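Dihydrofolate reductase (Moritella profunda, PDB 2ZZA) catalyses the NADPH-dependent reduction of 7,8-dihydrofolate to 5,6,7,8-tetrahydrofolate, a step probably needed for making glycine, purines and DNA precursors. Local coordinates at residues Ile2-Ala7 with Ala109-Leu114; Ile41-Asn46 with Met94-Ala99; Leu59-Ser64 with Val84-Asp89. All coordinates share one frame; numbering follows the deposited sequence.

Interaction 1: Ile2-Ala7 with Ala109-Leu114; sequences IVSMIA and ADRLYL. With FOL (folic acid), chain D.
Ile2 spreads its two branches over consecutive residues of the partner: CG2 packs against CB of Asp110, while CD1 lies over one face of the Arg111 guanidinium, offset toward its rim, at 3.7 Å from NH2. At Val3 both backbone polar atoms are held by one residue. Val3 N donates to OD2 of Asp110 (2.7 Å, 170° at the hydrogen), using the anti lone pair of that oxygen, and Val3 O receives the amide N of Asp110 at 2.6 Å plus a weak bond from Arg111 N. With chi1 of Asp110 at -62°, the carboxylate sits beside its own backbone N, which lets side chain and amide face Val3 together. Ser4 brings CB to the edge of the Tyr113 ring, 3.5 Å from CE1. Its OG turns to Glu92, whose OE2 also takes the Tyr113 hydroxyl and a salt bridge from Arg111 NH1, three partners converging on one carboxylate oxygen. From here the two strands run parallel, 16° apart, in the core of the dihydrofolate reductase sheet, with strand 92-95 along the other edge of 2-9. Met5 N bonds to Arg111 O, and Met5 O accepts Tyr113 N at 2.7 Å, in the carbonyl plane. Met5 CB already lies 3.7 Å from Leu112 CD2, and the bend at chi3 brings CE back to the same methyl. Ile6 carries its CG1 to 3.5 Å from Tyr113 O, and its CD1 continues toward the folate amino group. Ala7 N donates to Tyr113 O, and Ala7 CA approaches folate N1 at 3.5 Å.

Interaction 2: Ile41-Asn46 with Met94-Ala99; sequences IVMGRN and MIIGGA. With NAP (NADP nicotinamide-adenine-dinucleotide phosphate), chain C.
Val42 N donates to Met94 O (2.8 Å) and Val42 O accepts Ile96 N (2.9 Å), parallel pairing that Gly44 N extends to Gly97 O. Beside it Ile95 CD1 rests on Val42 CB at 3.6 Å, the two side chains pointing the same way. Where the strand passes into helix 45-51, Arg45 turns to the cofactor. Its CB lies 3.7 Å from NADP O2B, and CG, anti to the backbone N (chi1 -180°), carries the chain along the 2'-phosphate. CD then passes O1X at 3.2 Å. At the tip NH2 meets the same oxygen at 2.7 Å, edge-on in the guanidinium plane and 162° at the hydrogen. NE forms a salt bridge to Glu49, NH2 also bonds Gln66, and Tyr69 adds a cation-pi contact, so the group's rotation is fixed from several directions. A leucine in place of Arg45 would probably leave the phosphate short of a compensating charge and Glu49 without its salt-bridge partner. Asn46 ND2 holds the bridging oxygen O3, and Gly98 N reaches O1A weakly. The cis peptide between Gly97 and Gly98 is characteristic of the NADP site of dihydrofolate reductases.

Interaction 3: Leu59-Ser64 with Val84-Asp89; sequences LNIVLS and VVAAGD. With NAP (NADP nicotinamide-adenine-dinucleotide phosphate), chain C.
Ser64 OG is engaged twice: it donates to NADP O1X, an oxygen of the 2'-phosphate, at 2.6 Å, and it is hydrogen-bonded to Gln66 N, which fixes the hydroxyl from the protein side. OG stands anti to the backbone N (chi1 174°), which directs it at the phosphate. One residue earlier Leu63 reaches the adenine, its CD2 lying 4.0 Å from N1A, while its carbonyl O comes to 3.1 Å from the ribose carbon C1B. Further back along the strand the contact with the helix begins. Ile61 has CG1 beside the backbone N (chi1 -63°) and an extended chain beyond it, so that CD1 lands on the turn Ala86-Ala87, 3.6 Å from Ala87 N and 3.9 Å from Ala86 CB. Here helix 80-87 covers one face of the mixed sheet, as part of the connection that leaves strand 75-77 and enters strand 92-95, a beta-alpha-beta crossover. The small alanine methyls permit a close approach: the CA atoms of Ile61 and Ala86 are 7.5 Å apart. Across the segments the joint is held by van der Waals contact alone and buries a modest 140 Å². Leu59 CD1 reaches the helix end from the same side, touching Ala86 O at 3.6 Å. Directly after, Gly88 takes a positive phi of 86°, a conformation in which a side chain would press on the Ala87 carbonyl, and its N bonds Val85 O as the helix stops.

In the fold
From the N terminus, 2-7 opens interaction 1, 41-46 opens interaction 2 and 59-64 opens interaction 3. They close in reverse order, at 84-89, 94-99 and 109-114, so the three loops sit one within another and none cross. Interaction 3 spans 19 intervening residues, interaction 2 spans 47 and interaction 1 spans 101. All reach the same mixed sheet: strands 59-63, 40-44, 92-95, 2-9 and 111-117 follow one another across it. Ser4 O to Ile95 N (2.7 Å) joins interactions 1 and 2, and Met43 O to Leu63 N (2.8 Å) joins 2 and 3, both probable hydrogen bonds. Interaction 3 adds helix 80-87.

Interaction 1: Ile2-Ala7 with Ala109-Leu114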
loop_
_atom_site.group_PDB
_atom_site.type_symbol
_atom_site.label_atom_id
_atom_site.label_comp_id
_atom_site.label_asym_id
_atom_site.label_seq_id
_atom_site.Cartn_x
_atom_site.Cartn_y
_atom_site.Cartn_z
ATOM N N ILE A 2 -7.074 11.927 -6.749
ATOM C CA ILE A 2 -5.859 12.019 -5.950
ATOM C C ILE A 2 -5.168 10.660 -5.944
ATOM O O ILE A 2 -5.801 9.630 -5.704
ATOM C CB ILE A 2 -6.186 12.427 -4.500
ATOM C CG1 ILE A 2 -6.684 13.871 -4.480
ATOM C CG2 ILE A 2 -4.958 12.255 -3.608
ATOM C CD1 ILE A 2 -7.276 14.297 -3.159
ATOM N N VAL A 3 -3.870 10.653 -6.223
ATOM C CA VAL A 3 -3.122 9.405 -6.235
ATOM C C VAL A 3 -2.365 9.254 -4.921
ATOM O O VAL A 3 -1.390 9.960 -4.666
ATOM C CB VAL A 3 -2.132 9.353 -7.419
ATOM C CG1 VAL A 3 -1.275 8.100 -7.330
ATOM C CG2 VAL A 3 -2.905 9.371 -8.734
ATOM N N SER A 4 -2.836 8.332 -4.090
ATOM C CA SER A 4 -2.226 8.081 -2.793
ATOM C C SER A 4 -1.636 6.691 -2.754
ATOM O O SER A 4 -2.107 5.794 -3.447
ATOM C CB SER A 4 -3.270 8.200 -1.681
ATOM O OG SER A 4 -3.943 9.440 -1.739
ATOM N N MET A 5 -0.594 6.519 -1.948
ATOM C CA MET A 5 0.032 5.218 -1.798
ATOM C C MET A 5 0.102 4.948 -0.308
ATOM O O MET A 5 0.463 5.830 0.474
ATOM C CB MET A 5 1.441 5.198 -2.407
ATOM C CG MET A 5 1.510 5.720 -3.838
ATOM S SD MET A 5 2.876 5.055 -4.809
ATOM C CE MET A 5 4.303 5.540 -3.831
ATOM N N ILE A 6 -0.256 3.730 0.083
ATOM C CA ILE A 6 -0.236 3.345 1.483
ATOM C C ILE A 6 0.639 2.114 1.687
ATOM O O ILE A 6 0.546 1.138 0.937
ATOM C CB ILE A 6 -1.679 3.094 2.006
ATOM C CG1 ILE A 6 -1.637 2.585 3.451
ATOM C CG2 ILE A 6 -2.422 2.129 1.079
ATOM C CD1 ILE A 6 -2.986 2.711 4.185
ATOM N N ALA A 7 1.507 2.178 2.693
ATOM C CA ALA A 7 2.410 1.078 2.993
ATOM C C ALA A 7 2.891 1.124 4.434
ATOM O O ALA A 7 2.820 2.162 5.081
ATOM C CB ALA A 7 3.611 1.127 2.061
ATOM N N ALA A 109 2.677 10.247 -7.077
ATOM C CA ALA A 109 1.924 10.212 -5.825
ATOM C C ALA A 109 1.672 11.580 -5.203
ATOM O O ALA A 109 2.577 12.404 -5.106
ATOM C CB ALA A 109 2.640 9.321 -4.822
ATOM N N ASP A 110 0.431 11.807 -4.776
ATOM C CA ASP A 110 0.044 13.065 -4.136
ATOM C C ASP A 110 0.176 12.933 -2.626
ATOM O O ASP A 110 0.542 13.882 -1.938
ATOM C CB ASP A 110 -1.400 13.417 -4.484
ATOM C CG ASP A 110 -1.597 13.636 -5.961
ATOM O OD1 ASP A 110 -0.954 14.562 -6.496
ATOM O OD2 ASP A 110 -2.382 12.882 -6.585
ATOM N N ARG A 111 -0.124 11.744 -2.119
ATOM C CA ARG A 111 -0.044 11.480 -0.691
ATOM C C ARG A 111 0.556 10.121 -0.421
ATOM O O ARG A 111 0.444 9.211 -1.232
ATOM C CB ARG A 111 -1.432 11.474 -0.058
ATOM C CG ARG A 111 -2.188 12.759 -0.096
ATOM C CD ARG A 111 -3.612 12.462 0.314
ATOM N NE ARG A 111 -4.451 13.649 0.350
ATOM C CZ ARG A 111 -5.781 13.614 0.340
ATOM N NH1 ARG A 111 -6.420 12.448 0.289
ATOM N NH2 ARG A 111 -6.475 14.745 0.384
ATOM N N LEU A 112 1.174 9.991 0.745
ATOM C CA LEU A 112 1.745 8.732 1.165
ATOM C C LEU A 112 1.179 8.456 2.546
ATOM O O LEU A 112 1.305 9.283 3.446
ATOM C CB LEU A 112 3.272 8.810 1.235
ATOM C CG LEU A 112 4.033 8.968 -0.084
ATOM C CD1 LEU A 112 5.541 8.857 0.170
ATOM C CD2 LEU A 112 3.591 7.898 -1.062
ATOM N N TYR A 113 0.504 7.323 2.705
ATOM C CA TYR A 113 -0.031 6.950 4.007
ATOM C C TYR A 113 1.011 5.968 4.512
ATOM O O TYR A 113 0.960 4.784 4.178
ATOM C CB TYR A 113 -1.372 6.226 3.881
ATOM C CG TYR A 113 -2.552 7.079 3.481
ATOM C CD1 TYR A 113 -2.631 7.661 2.217
ATOM C CD2 TYR A 113 -3.630 7.248 4.353
ATOM C CE1 TYR A 113 -3.765 8.384 1.827
ATOM C CE2 TYR A 113 -4.759 7.970 3.977
ATOM C CZ TYR A 113 -4.823 8.531 2.714
ATOM O OH TYR A 113 -5.956 9.218 2.343
ATOM N N LEU A 114 1.957 6.447 5.312
ATOM C CA LEU A 114 3.016 5.570 5.791
ATOM C C LEU A 114 2.981 5.192 7.257
ATOM O O LEU A 114 2.748 6.031 8.123
ATOM C CB LEU A 114 4.380 6.203 5.509
ATOM C CG LEU A 114 4.710 6.628 4.083
ATOM C CD1 LEU A 114 6.095 7.276 4.081
ATOM C CD2 LEU A 114 4.673 5.421 3.146
HETATM N N1 FOL D . -0.194 -0.858 4.302
HETATM C C2 FOL D . -0.142 -0.818 5.641
HETATM N NA2 FOL D . -0.214 0.353 6.269
HETATM N N3 FOL D . -0.053 -2.005 6.378
HETATM C C4 FOL D . -0.027 -3.229 5.699
HETATM O O4 FOL D . 0.030 -4.290 6.319
HETATM C C4A FOL D . -0.092 -3.230 4.311
HETATM N N5 FOL D . -0.150 -4.386 3.636
HETATM C C6 FOL D . -0.302 -4.370 2.305
HETATM C C7 FOL D . -0.385 -3.154 1.635
HETATM N N8 FOL D . -0.317 -2.015 2.301
HETATM C C8A FOL D . -0.176 -2.019 3.633
HETATM C C9 FOL D . -0.418 -5.672 1.510
HETATM N N10 FOL D . -0.708 -6.833 2.366
HETATM C C11 FOL D . -4.324 -7.427 4.259
HETATM C C12 FOL D . -3.302 -8.363 4.378
HETATM C C13 FOL D . -2.087 -8.153 3.736
HETATM C C14 FOL D . -1.883 -7.010 2.968
HETATM C C15 FOL D . -2.904 -6.073 2.854
HETATM C C16 FOL D . -4.119 -6.280 3.500
HETATM C C FOL D . -5.667 -7.668 4.955
HETATM O O FOL D . -6.037 -8.805 5.242
HETATM N N FOL D . -6.381 -6.574 5.202
HETATM C CA FOL D . -7.704 -6.615 5.847
HETATM C CB FOL D . -7.587 -6.352 7.350
HETATM C CG FOL D . -6.924 -7.513 8.094
HETATM C CD FOL D . -7.812 -8.760 8.096
HETATM O OE1 FOL D . -8.985 -8.626 7.686
HETATM O OE2 FOL D . -7.302 -9.819 8.524
HETATM C CT FOL D . -8.577 -5.527 5.220
HETATM O O1 FOL D . -7.980 -4.551 4.714
HETATM O O2 FOL D . -9.816 -5.692 5.265
#

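Interaction 2: Ile41-Asn46 with Met94-Ala99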
loop_
_atom_site.group_PDB
_atom_site.type_symbol
_atom_site.label_atom_id
_atom_site.label_comp_id
_atom_site.label_asym_id
_atom_site.label_seq_id
_atom_site.Cartn_x
_atom_site.Cartn_y
_atom_site.Cartn_z
ATOM N N ILE A 41 -8.701 0.246 -4.521
ATOM C CA ILE A 41 -7.320 -0.062 -4.175
ATOM C C ILE A 41 -6.663 -0.707 -5.387
ATOM O O ILE A 41 -7.219 -1.622 -5.987
ATOM C CB ILE A 41 -7.220 -1.006 -2.950
ATOM C CG1 ILE A 41 -8.072 -2.258 -3.172
ATOM C CG2 ILE A 41 -7.656 -0.256 -1.684
ATOM C CD1 ILE A 41 -7.948 -3.279 -2.058
ATOM N N VAL A 42 -5.488 -0.199 -5.753
ATOM C CA VAL A 42 -4.729 -0.696 -6.897
ATOM C C VAL A 42 -3.505 -1.445 -6.385
ATOM O O VAL A 42 -2.741 -0.914 -5.578
ATOM C CB VAL A 42 -4.261 0.470 -7.788
ATOM C CG1 VAL A 42 -3.451 -0.063 -8.953
ATOM C CG2 VAL A 42 -5.469 1.265 -8.277
ATOM N N MET A 43 -3.311 -2.667 -6.872
ATOM C CA MET A 43 -2.202 -3.494 -6.418
ATOM C C MET A 43 -1.582 -4.325 -7.534
ATOM O O MET A 43 -2.220 -4.593 -8.556
ATOM C CB MET A 43 -2.706 -4.446 -5.337
ATOM C CG MET A 43 -3.728 -5.443 -5.880
ATOM S SD MET A 43 -4.565 -6.412 -4.635
ATOM C CE MET A 43 -6.073 -5.477 -4.457
ATOM N N GLY A 44 -0.340 -4.747 -7.330
ATOM C CA GLY A 44 0.306 -5.579 -8.327
ATOM C C GLY A 44 -0.173 -7.008 -8.150
ATOM O O GLY A 44 -0.728 -7.359 -7.103
ATOM N N ARG A 45 0.040 -7.838 -9.164
ATOM C CA ARG A 45 -0.380 -9.235 -9.112
ATOM C C ARG A 45 0.186 -9.969 -7.897
ATOM O O ARG A 45 -0.521 -10.736 -7.249
ATOM C CB ARG A 45 0.064 -9.965 -10.386
ATOM C CG ARG A 45 -0.328 -11.441 -10.440
ATOM C CD ARG A 45 0.725 -12.234 -11.184
ATOM N NE ARG A 45 0.364 -13.632 -11.408
ATOM C CZ ARG A 45 0.221 -14.175 -12.615
ATOM N NH1 ARG A 45 -0.103 -15.455 -12.737
ATOM N NH2 ARG A 45 0.394 -13.433 -13.705
ATOM N N ASN A 46 1.463 -9.744 -7.596
ATOM C CA ASN A 46 2.087 -10.422 -6.470
ATOM C C ASN A 46 1.421 -10.069 -5.147
ATOM O O ASN A 46 1.185 -10.945 -4.312
ATOM C CB ASN A 46 3.583 -10.101 -6.406
ATOM C CG ASN A 46 4.346 -10.638 -7.611
ATOM O OD1 ASN A 46 3.894 -11.558 -8.289
ATOM N ND2 ASN A 46 5.517 -10.072 -7.870
ATOM N N MET A 94 -6.217 4.502 -4.006
ATOM C CA MET A 94 -5.168 4.020 -3.107
ATOM C C MET A 94 -4.273 2.944 -3.710
ATOM O O MET A 94 -4.730 1.826 -3.962
ATOM C CB MET A 94 -5.779 3.455 -1.813
ATOM C CG MET A 94 -6.649 4.418 -1.014
ATOM S SD MET A 94 -5.748 5.782 -0.252
ATOM C CE MET A 94 -5.105 5.001 1.194
ATOM N N ILE A 95 -3.004 3.278 -3.930
ATOM C CA ILE A 95 -2.026 2.313 -4.449
ATOM C C ILE A 95 -1.569 1.557 -3.199
ATOM O O ILE A 95 -0.909 2.138 -2.338
ATOM C CB ILE A 95 -0.795 3.019 -5.069
ATOM C CG1 ILE A 95 -1.214 3.833 -6.298
ATOM C CG2 ILE A 95 0.262 1.981 -5.445
ATOM C CD1 ILE A 95 -1.816 3.014 -7.382
ATOM N N ILE A 96 -1.882 0.320 -3.115
ATOM C CA ILE A 96 -1.539 -0.527 -2.032
ATOM C C ILE A 96 -0.330 -1.457 -2.191
ATOM O O ILE A 96 -0.105 -2.275 -1.453
ATOM C CB ILE A 96 -2.644 -1.273 -1.525
ATOM C CG1 ILE A 96 -2.984 -2.356 -2.478
ATOM C CG2 ILE A 96 -3.776 -0.478 -1.051
ATOM C CD1 ILE A 96 -3.622 -3.246 -2.073
ATOM N N GLY A 97 0.412 -1.178 -3.212
ATOM C CA GLY A 97 1.627 -1.815 -3.620
ATOM C C GLY A 97 1.578 -3.100 -4.501
ATOM O O GLY A 97 0.711 -3.488 -4.875
ATOM N N GLY A 98 2.648 -3.662 -4.841
ATOM C CA GLY A 98 3.801 -3.864 -4.051
ATOM C C GLY A 98 4.987 -3.030 -4.422
ATOM O O GLY A 98 4.788 -2.038 -4.826
ATOM N N ALA A 99 6.196 -3.548 -4.337
ATOM C CA ALA A 99 7.285 -2.579 -4.419
ATOM C C ALA A 99 7.270 -2.024 -5.832
ATOM O O ALA A 99 7.473 -0.835 -6.087
ATOM C CB ALA A 99 8.613 -3.270 -4.163
HETATM P PA NAP C . 3.977 -6.459 -6.899
HETATM O O1A NAP C . 4.445 -5.071 -7.111
HETATM O O2A NAP C . 2.742 -6.548 -5.870
HETATM O O5B NAP C . 3.445 -7.130 -8.259
HETATM C C5B NAP C . 4.317 -7.221 -9.388
HETATM C C4B NAP C . 3.544 -7.689 -10.622
HETATM O O4B NAP C . 2.484 -6.780 -10.959
HETATM C C3B NAP C . 4.435 -7.719 -11.864
HETATM O O3B NAP C . 5.210 -8.920 -11.848
HETATM C C2B NAP C . 3.325 -7.834 -12.906
HETATM O O2B NAP C . 2.701 -9.116 -12.807
HETATM C C1B NAP C . 2.347 -6.774 -12.392
HETATM N N9A NAP C . 2.724 -5.431 -12.885
HETATM C C8A NAP C . 3.644 -4.621 -12.363
HETATM N N7A NAP C . 3.670 -3.481 -13.048
HETATM C C5A NAP C . 2.761 -3.562 -14.015
HETATM C C6A NAP C . 2.326 -2.700 -15.013
HETATM N N6A NAP C . 2.859 -1.488 -15.139
HETATM N N1A NAP C . 1.350 -3.104 -15.839
HETATM C C2A NAP C . 0.803 -4.300 -15.714
HETATM N N3A NAP C . 1.192 -5.145 -14.776
HETATM C C4A NAP C . 2.161 -4.808 -13.915
HETATM O O3 NAP C . 5.102 -7.474 -6.344
HETATM P PN NAP C . 6.320 -7.054 -5.374
HETATM O O1N NAP C . 7.003 -8.365 -5.399
HETATM O O2N NAP C . 6.781 -5.846 -6.094
HETATM O O5D NAP C . 5.320 -6.758 -4.147
HETATM C C5D NAP C . 4.881 -7.819 -3.292
HETATM C C4D NAP C . 5.735 -7.911 -2.027
HETATM O O4D NAP C . 5.553 -6.668 -1.322
HETATM C C3D NAP C . 5.192 -9.002 -1.102
HETATM O O3D NAP C . 6.179 -9.426 -0.158
HETATM C C2D NAP C . 4.081 -8.248 -0.379
HETATM O O2D NAP C . 3.782 -8.869 0.874
HETATM C C1D NAP C . 4.820 -6.935 -0.114
HETATM N N1N NAP C . 3.916 -5.818 0.238
HETATM C C2N NAP C . 4.091 -5.127 1.444
HETATM C C3N NAP C . 3.301 -4.019 1.724
HETATM C C7N NAP C . 3.504 -3.238 3.026
HETATM O O7N NAP C . 2.996 -2.129 3.181
HETATM N N7N NAP C . 4.272 -3.835 3.934
HETATM C C4N NAP C . 2.339 -3.603 0.811
HETATM C C5N NAP C . 2.151 -4.291 -0.383
HETATM C C6N NAP C . 2.937 -5.400 -0.672
HETATM P P2B NAP C . 2.406 -9.958 -14.143
HETATM O O1X NAP C . 1.214 -10.826 -14.003
HETATM O O2X NAP C . 2.258 -8.893 -15.340
HETATM O O3X NAP C . 3.756 -10.792 -14.419
#

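Interaction 3: Leu59-Ser64 with Val84-Asp89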
loop_
_atom_site.group_PDB
_atom_site.type_symbol
_atom_site.label_atom_id
_atom_site.label_comp_id
_atom_site.label_asym_id
_atom_site.label_seq_id
_atom_site.Cartn_x
_atom_site.Cartn_y
_atom_site.Cartn_z
ATOM N N LEU A 59 -13.087 -1.547 -4.148
ATOM C CA LEU A 59 -13.013 -1.974 -5.541
ATOM C C LEU A 59 -11.570 -2.467 -5.681
ATOM O O LEU A 59 -10.639 -1.666 -5.607
ATOM C CB LEU A 59 -13.233 -0.783 -6.479
ATOM C CG LEU A 59 -13.748 -1.064 -7.895
ATOM C CD1 LEU A 59 -13.325 0.076 -8.809
ATOM C CD2 LEU A 59 -13.212 -2.384 -8.415
ATOM N N ASN A 60 -11.384 -3.773 -5.855
ATOM C CA ASN A 60 -10.041 -4.346 -5.979
ATOM C C ASN A 60 -9.563 -4.349 -7.421
ATOM O O ASN A 60 -10.123 -5.046 -8.263
ATOM C CB ASN A 60 -10.016 -5.782 -5.442
ATOM C CG ASN A 60 -10.227 -5.854 -3.940
ATOM O OD1 ASN A 60 -11.244 -5.390 -3.413
ATOM N ND2 ASN A 60 -9.268 -6.444 -3.243
ATOM N N ILE A 61 -8.522 -3.570 -7.694
ATOM C CA ILE A 61 -7.951 -3.470 -9.034
ATOM C C ILE A 61 -6.545 -4.059 -9.002
ATOM O O ILE A 61 -5.691 -3.579 -8.266
ATOM C CB ILE A 61 -7.884 -1.996 -9.491
ATOM C CG1 ILE A 61 -9.300 -1.430 -9.593
ATOM C CG2 ILE A 61 -7.159 -1.895 -10.834
ATOM C CD1 ILE A 61 -9.353 0.078 -9.765
ATOM N N VAL A 62 -6.323 -5.098 -9.802
ATOM C CA VAL A 62 -5.042 -5.790 -9.859
ATOM C C VAL A 62 -4.337 -5.613 -11.201
ATOM O O VAL A 62 -4.942 -5.771 -12.264
ATOM C CB VAL A 62 -5.236 -7.302 -9.590
ATOM C CG1 VAL A 62 -3.898 -8.023 -9.625
ATOM C CG2 VAL A 62 -5.932 -7.497 -8.246
ATOM N N LEU A 63 -3.048 -5.299 -11.140
ATOM C CA LEU A 63 -2.251 -5.086 -12.337
ATOM C C LEU A 63 -1.504 -6.331 -12.770
ATOM O O LEU A 63 -0.757 -6.928 -11.999
ATOM C CB LEU A 63 -1.250 -3.953 -12.106
ATOM C CG LEU A 63 -1.790 -2.526 -12.161
ATOM C CD1 LEU A 63 -0.939 -1.649 -11.272
ATOM C CD2 LEU A 63 -1.784 -2.021 -13.593
ATOM N N SER A 64 -1.718 -6.720 -14.019
ATOM C CA SER A 64 -1.049 -7.879 -14.580
ATOM C C SER A 64 -1.090 -7.807 -16.091
ATOM O O SER A 64 -2.110 -7.444 -16.670
ATOM C CB SER A 64 -1.723 -9.166 -14.120
ATOM O OG SER A 64 -1.155 -10.278 -14.777
ATOM N N VAL A 84 -6.261 3.581 -13.391
ATOM C CA VAL A 84 -6.858 4.863 -13.037
ATOM C C VAL A 84 -8.275 4.961 -13.585
ATOM O O VAL A 84 -9.195 5.366 -12.873
ATOM C CB VAL A 84 -6.022 6.036 -13.579
ATOM C CG1 VAL A 84 -6.750 7.354 -13.343
ATOM C CG2 VAL A 84 -4.669 6.060 -12.885
ATOM N N VAL A 85 -8.443 4.587 -14.851
ATOM C CA VAL A 85 -9.752 4.618 -15.487
ATOM C C VAL A 85 -10.685 3.695 -14.713
ATOM O O VAL A 85 -11.802 4.074 -14.358
ATOM C CB VAL A 85 -9.672 4.143 -16.963
ATOM C CG1 VAL A 85 -11.063 4.074 -17.573
ATOM C CG2 VAL A 85 -8.798 5.091 -17.766
ATOM N N ALA A 86 -10.217 2.482 -14.438
ATOM C CA ALA A 86 -11.018 1.514 -13.704
ATOM C C ALA A 86 -11.472 2.055 -12.345
ATOM O O ALA A 86 -12.573 1.744 -11.888
ATOM C CB ALA A 86 -10.230 0.224 -13.513
ATOM N N ALA A 87 -10.625 2.857 -11.703
ATOM C CA ALA A 87 -10.947 3.423 -10.394
ATOM C C ALA A 87 -12.251 4.216 -10.450
ATOM O O ALA A 87 -12.978 4.314 -9.457
ATOM C CB ALA A 87 -9.809 4.317 -9.912
ATOM N N GLY A 88 -12.534 4.794 -11.614
ATOM C CA GLY A 88 -13.762 5.547 -11.785
ATOM C C GLY A 88 -13.724 6.999 -11.360
ATOM O O GLY A 88 -12.664 7.568 -11.092
ATOM N N ASP A 89 -14.909 7.597 -11.300
ATOM C CA ASP A 89 -15.056 8.992 -10.920
ATOM C C ASP A 89 -15.040 9.128 -9.401
ATOM O O ASP A 89 -16.041 9.495 -8.784
ATOM C CB ASP A 89 -16.361 9.547 -11.501
ATOM C CG ASP A 89 -16.514 11.036 -11.272
ATOM O OD1 ASP A 89 -15.535 11.780 -11.503
ATOM O OD2 ASP A 89 -17.619 11.463 -10.871
HETATM P PA NAP C . 3.977 -6.459 -6.899
HETATM O O1A NAP C . 4.445 -5.071 -7.111
HETATM O O2A NAP C . 2.742 -6.548 -5.870
HETATM O O5B NAP C . 3.445 -7.130 -8.259
HETATM C C5B NAP C . 4.317 -7.221 -9.388
HETATM C C4B NAP C . 3.544 -7.689 -10.622
HETATM O O4B NAP C . 2.484 -6.780 -10.959
HETATM C C3B NAP C . 4.435 -7.719 -11.864
HETATM O O3B NAP C . 5.210 -8.920 -11.848
HETATM C C2B NAP C . 3.325 -7.834 -12.906
HETATM O O2B NAP C . 2.701 -9.116 -12.807
HETATM C C1B NAP C . 2.347 -6.774 -12.392
HETATM N N9A NAP C . 2.724 -5.431 -12.885
HETATM C C8A NAP C . 3.644 -4.621 -12.363
HETATM N N7A NAP C . 3.670 -3.481 -13.048
HETATM C C5A NAP C . 2.761 -3.562 -14.015
HETATM C C6A NAP C . 2.326 -2.700 -15.013
HETATM N N6A NAP C . 2.859 -1.488 -15.139
HETATM N N1A NAP C . 1.350 -3.104 -15.839
HETATM C C2A NAP C . 0.803 -4.300 -15.714
HETATM N N3A NAP C . 1.192 -5.145 -14.776
HETATM C C4A NAP C . 2.161 -4.808 -13.915
HETATM O O3 NAP C . 5.102 -7.474 -6.344
HETATM P PN NAP C . 6.320 -7.054 -5.374
HETATM O O1N NAP C . 7.003 -8.365 -5.399
HETATM O O2N NAP C . 6.781 -5.846 -6.094
HETATM O O5D NAP C . 5.320 -6.758 -4.147
HETATM C C5D NAP C . 4.881 -7.819 -3.292
HETATM C C4D NAP C . 5.735 -7.911 -2.027
HETATM O O4D NAP C . 5.553 -6.668 -1.322
HETATM C C3D NAP C . 5.192 -9.002 -1.102
HETATM O O3D NAP C . 6.179 -9.426 -0.158
HETATM C C2D NAP C . 4.081 -8.248 -0.379
HETATM O O2D NAP C . 3.782 -8.869 0.874
HETATM C C1D NAP C . 4.820 -6.935 -0.114
HETATM N N1N NAP C . 3.916 -5.818 0.238
HETATM C C2N NAP C . 4.091 -5.127 1.444
HETATM C C3N NAP C . 3.301 -4.019 1.724
HETATM C C7N NAP C . 3.504 -3.238 3.026
HETATM O O7N NAP C . 2.996 -2.129 3.181
HETATM N N7N NAP C . 4.272 -3.835 3.934
HETATM C C4N NAP C . 2.339 -3.603 0.811
HETATM C C5N NAP C . 2.151 -4.291 -0.383
HETATM C C6N NAP C . 2.937 -5.400 -0.672
HETATM P P2B NAP C . 2.406 -9.958 -14.143
HETATM O O1X NAP C . 1.214 -10.826 -14.003
HETATM O O2X NAP C . 2.258 -8.893 -15.340
HETATM O O3X NAP C . 3.756 -10.792 -14.419
#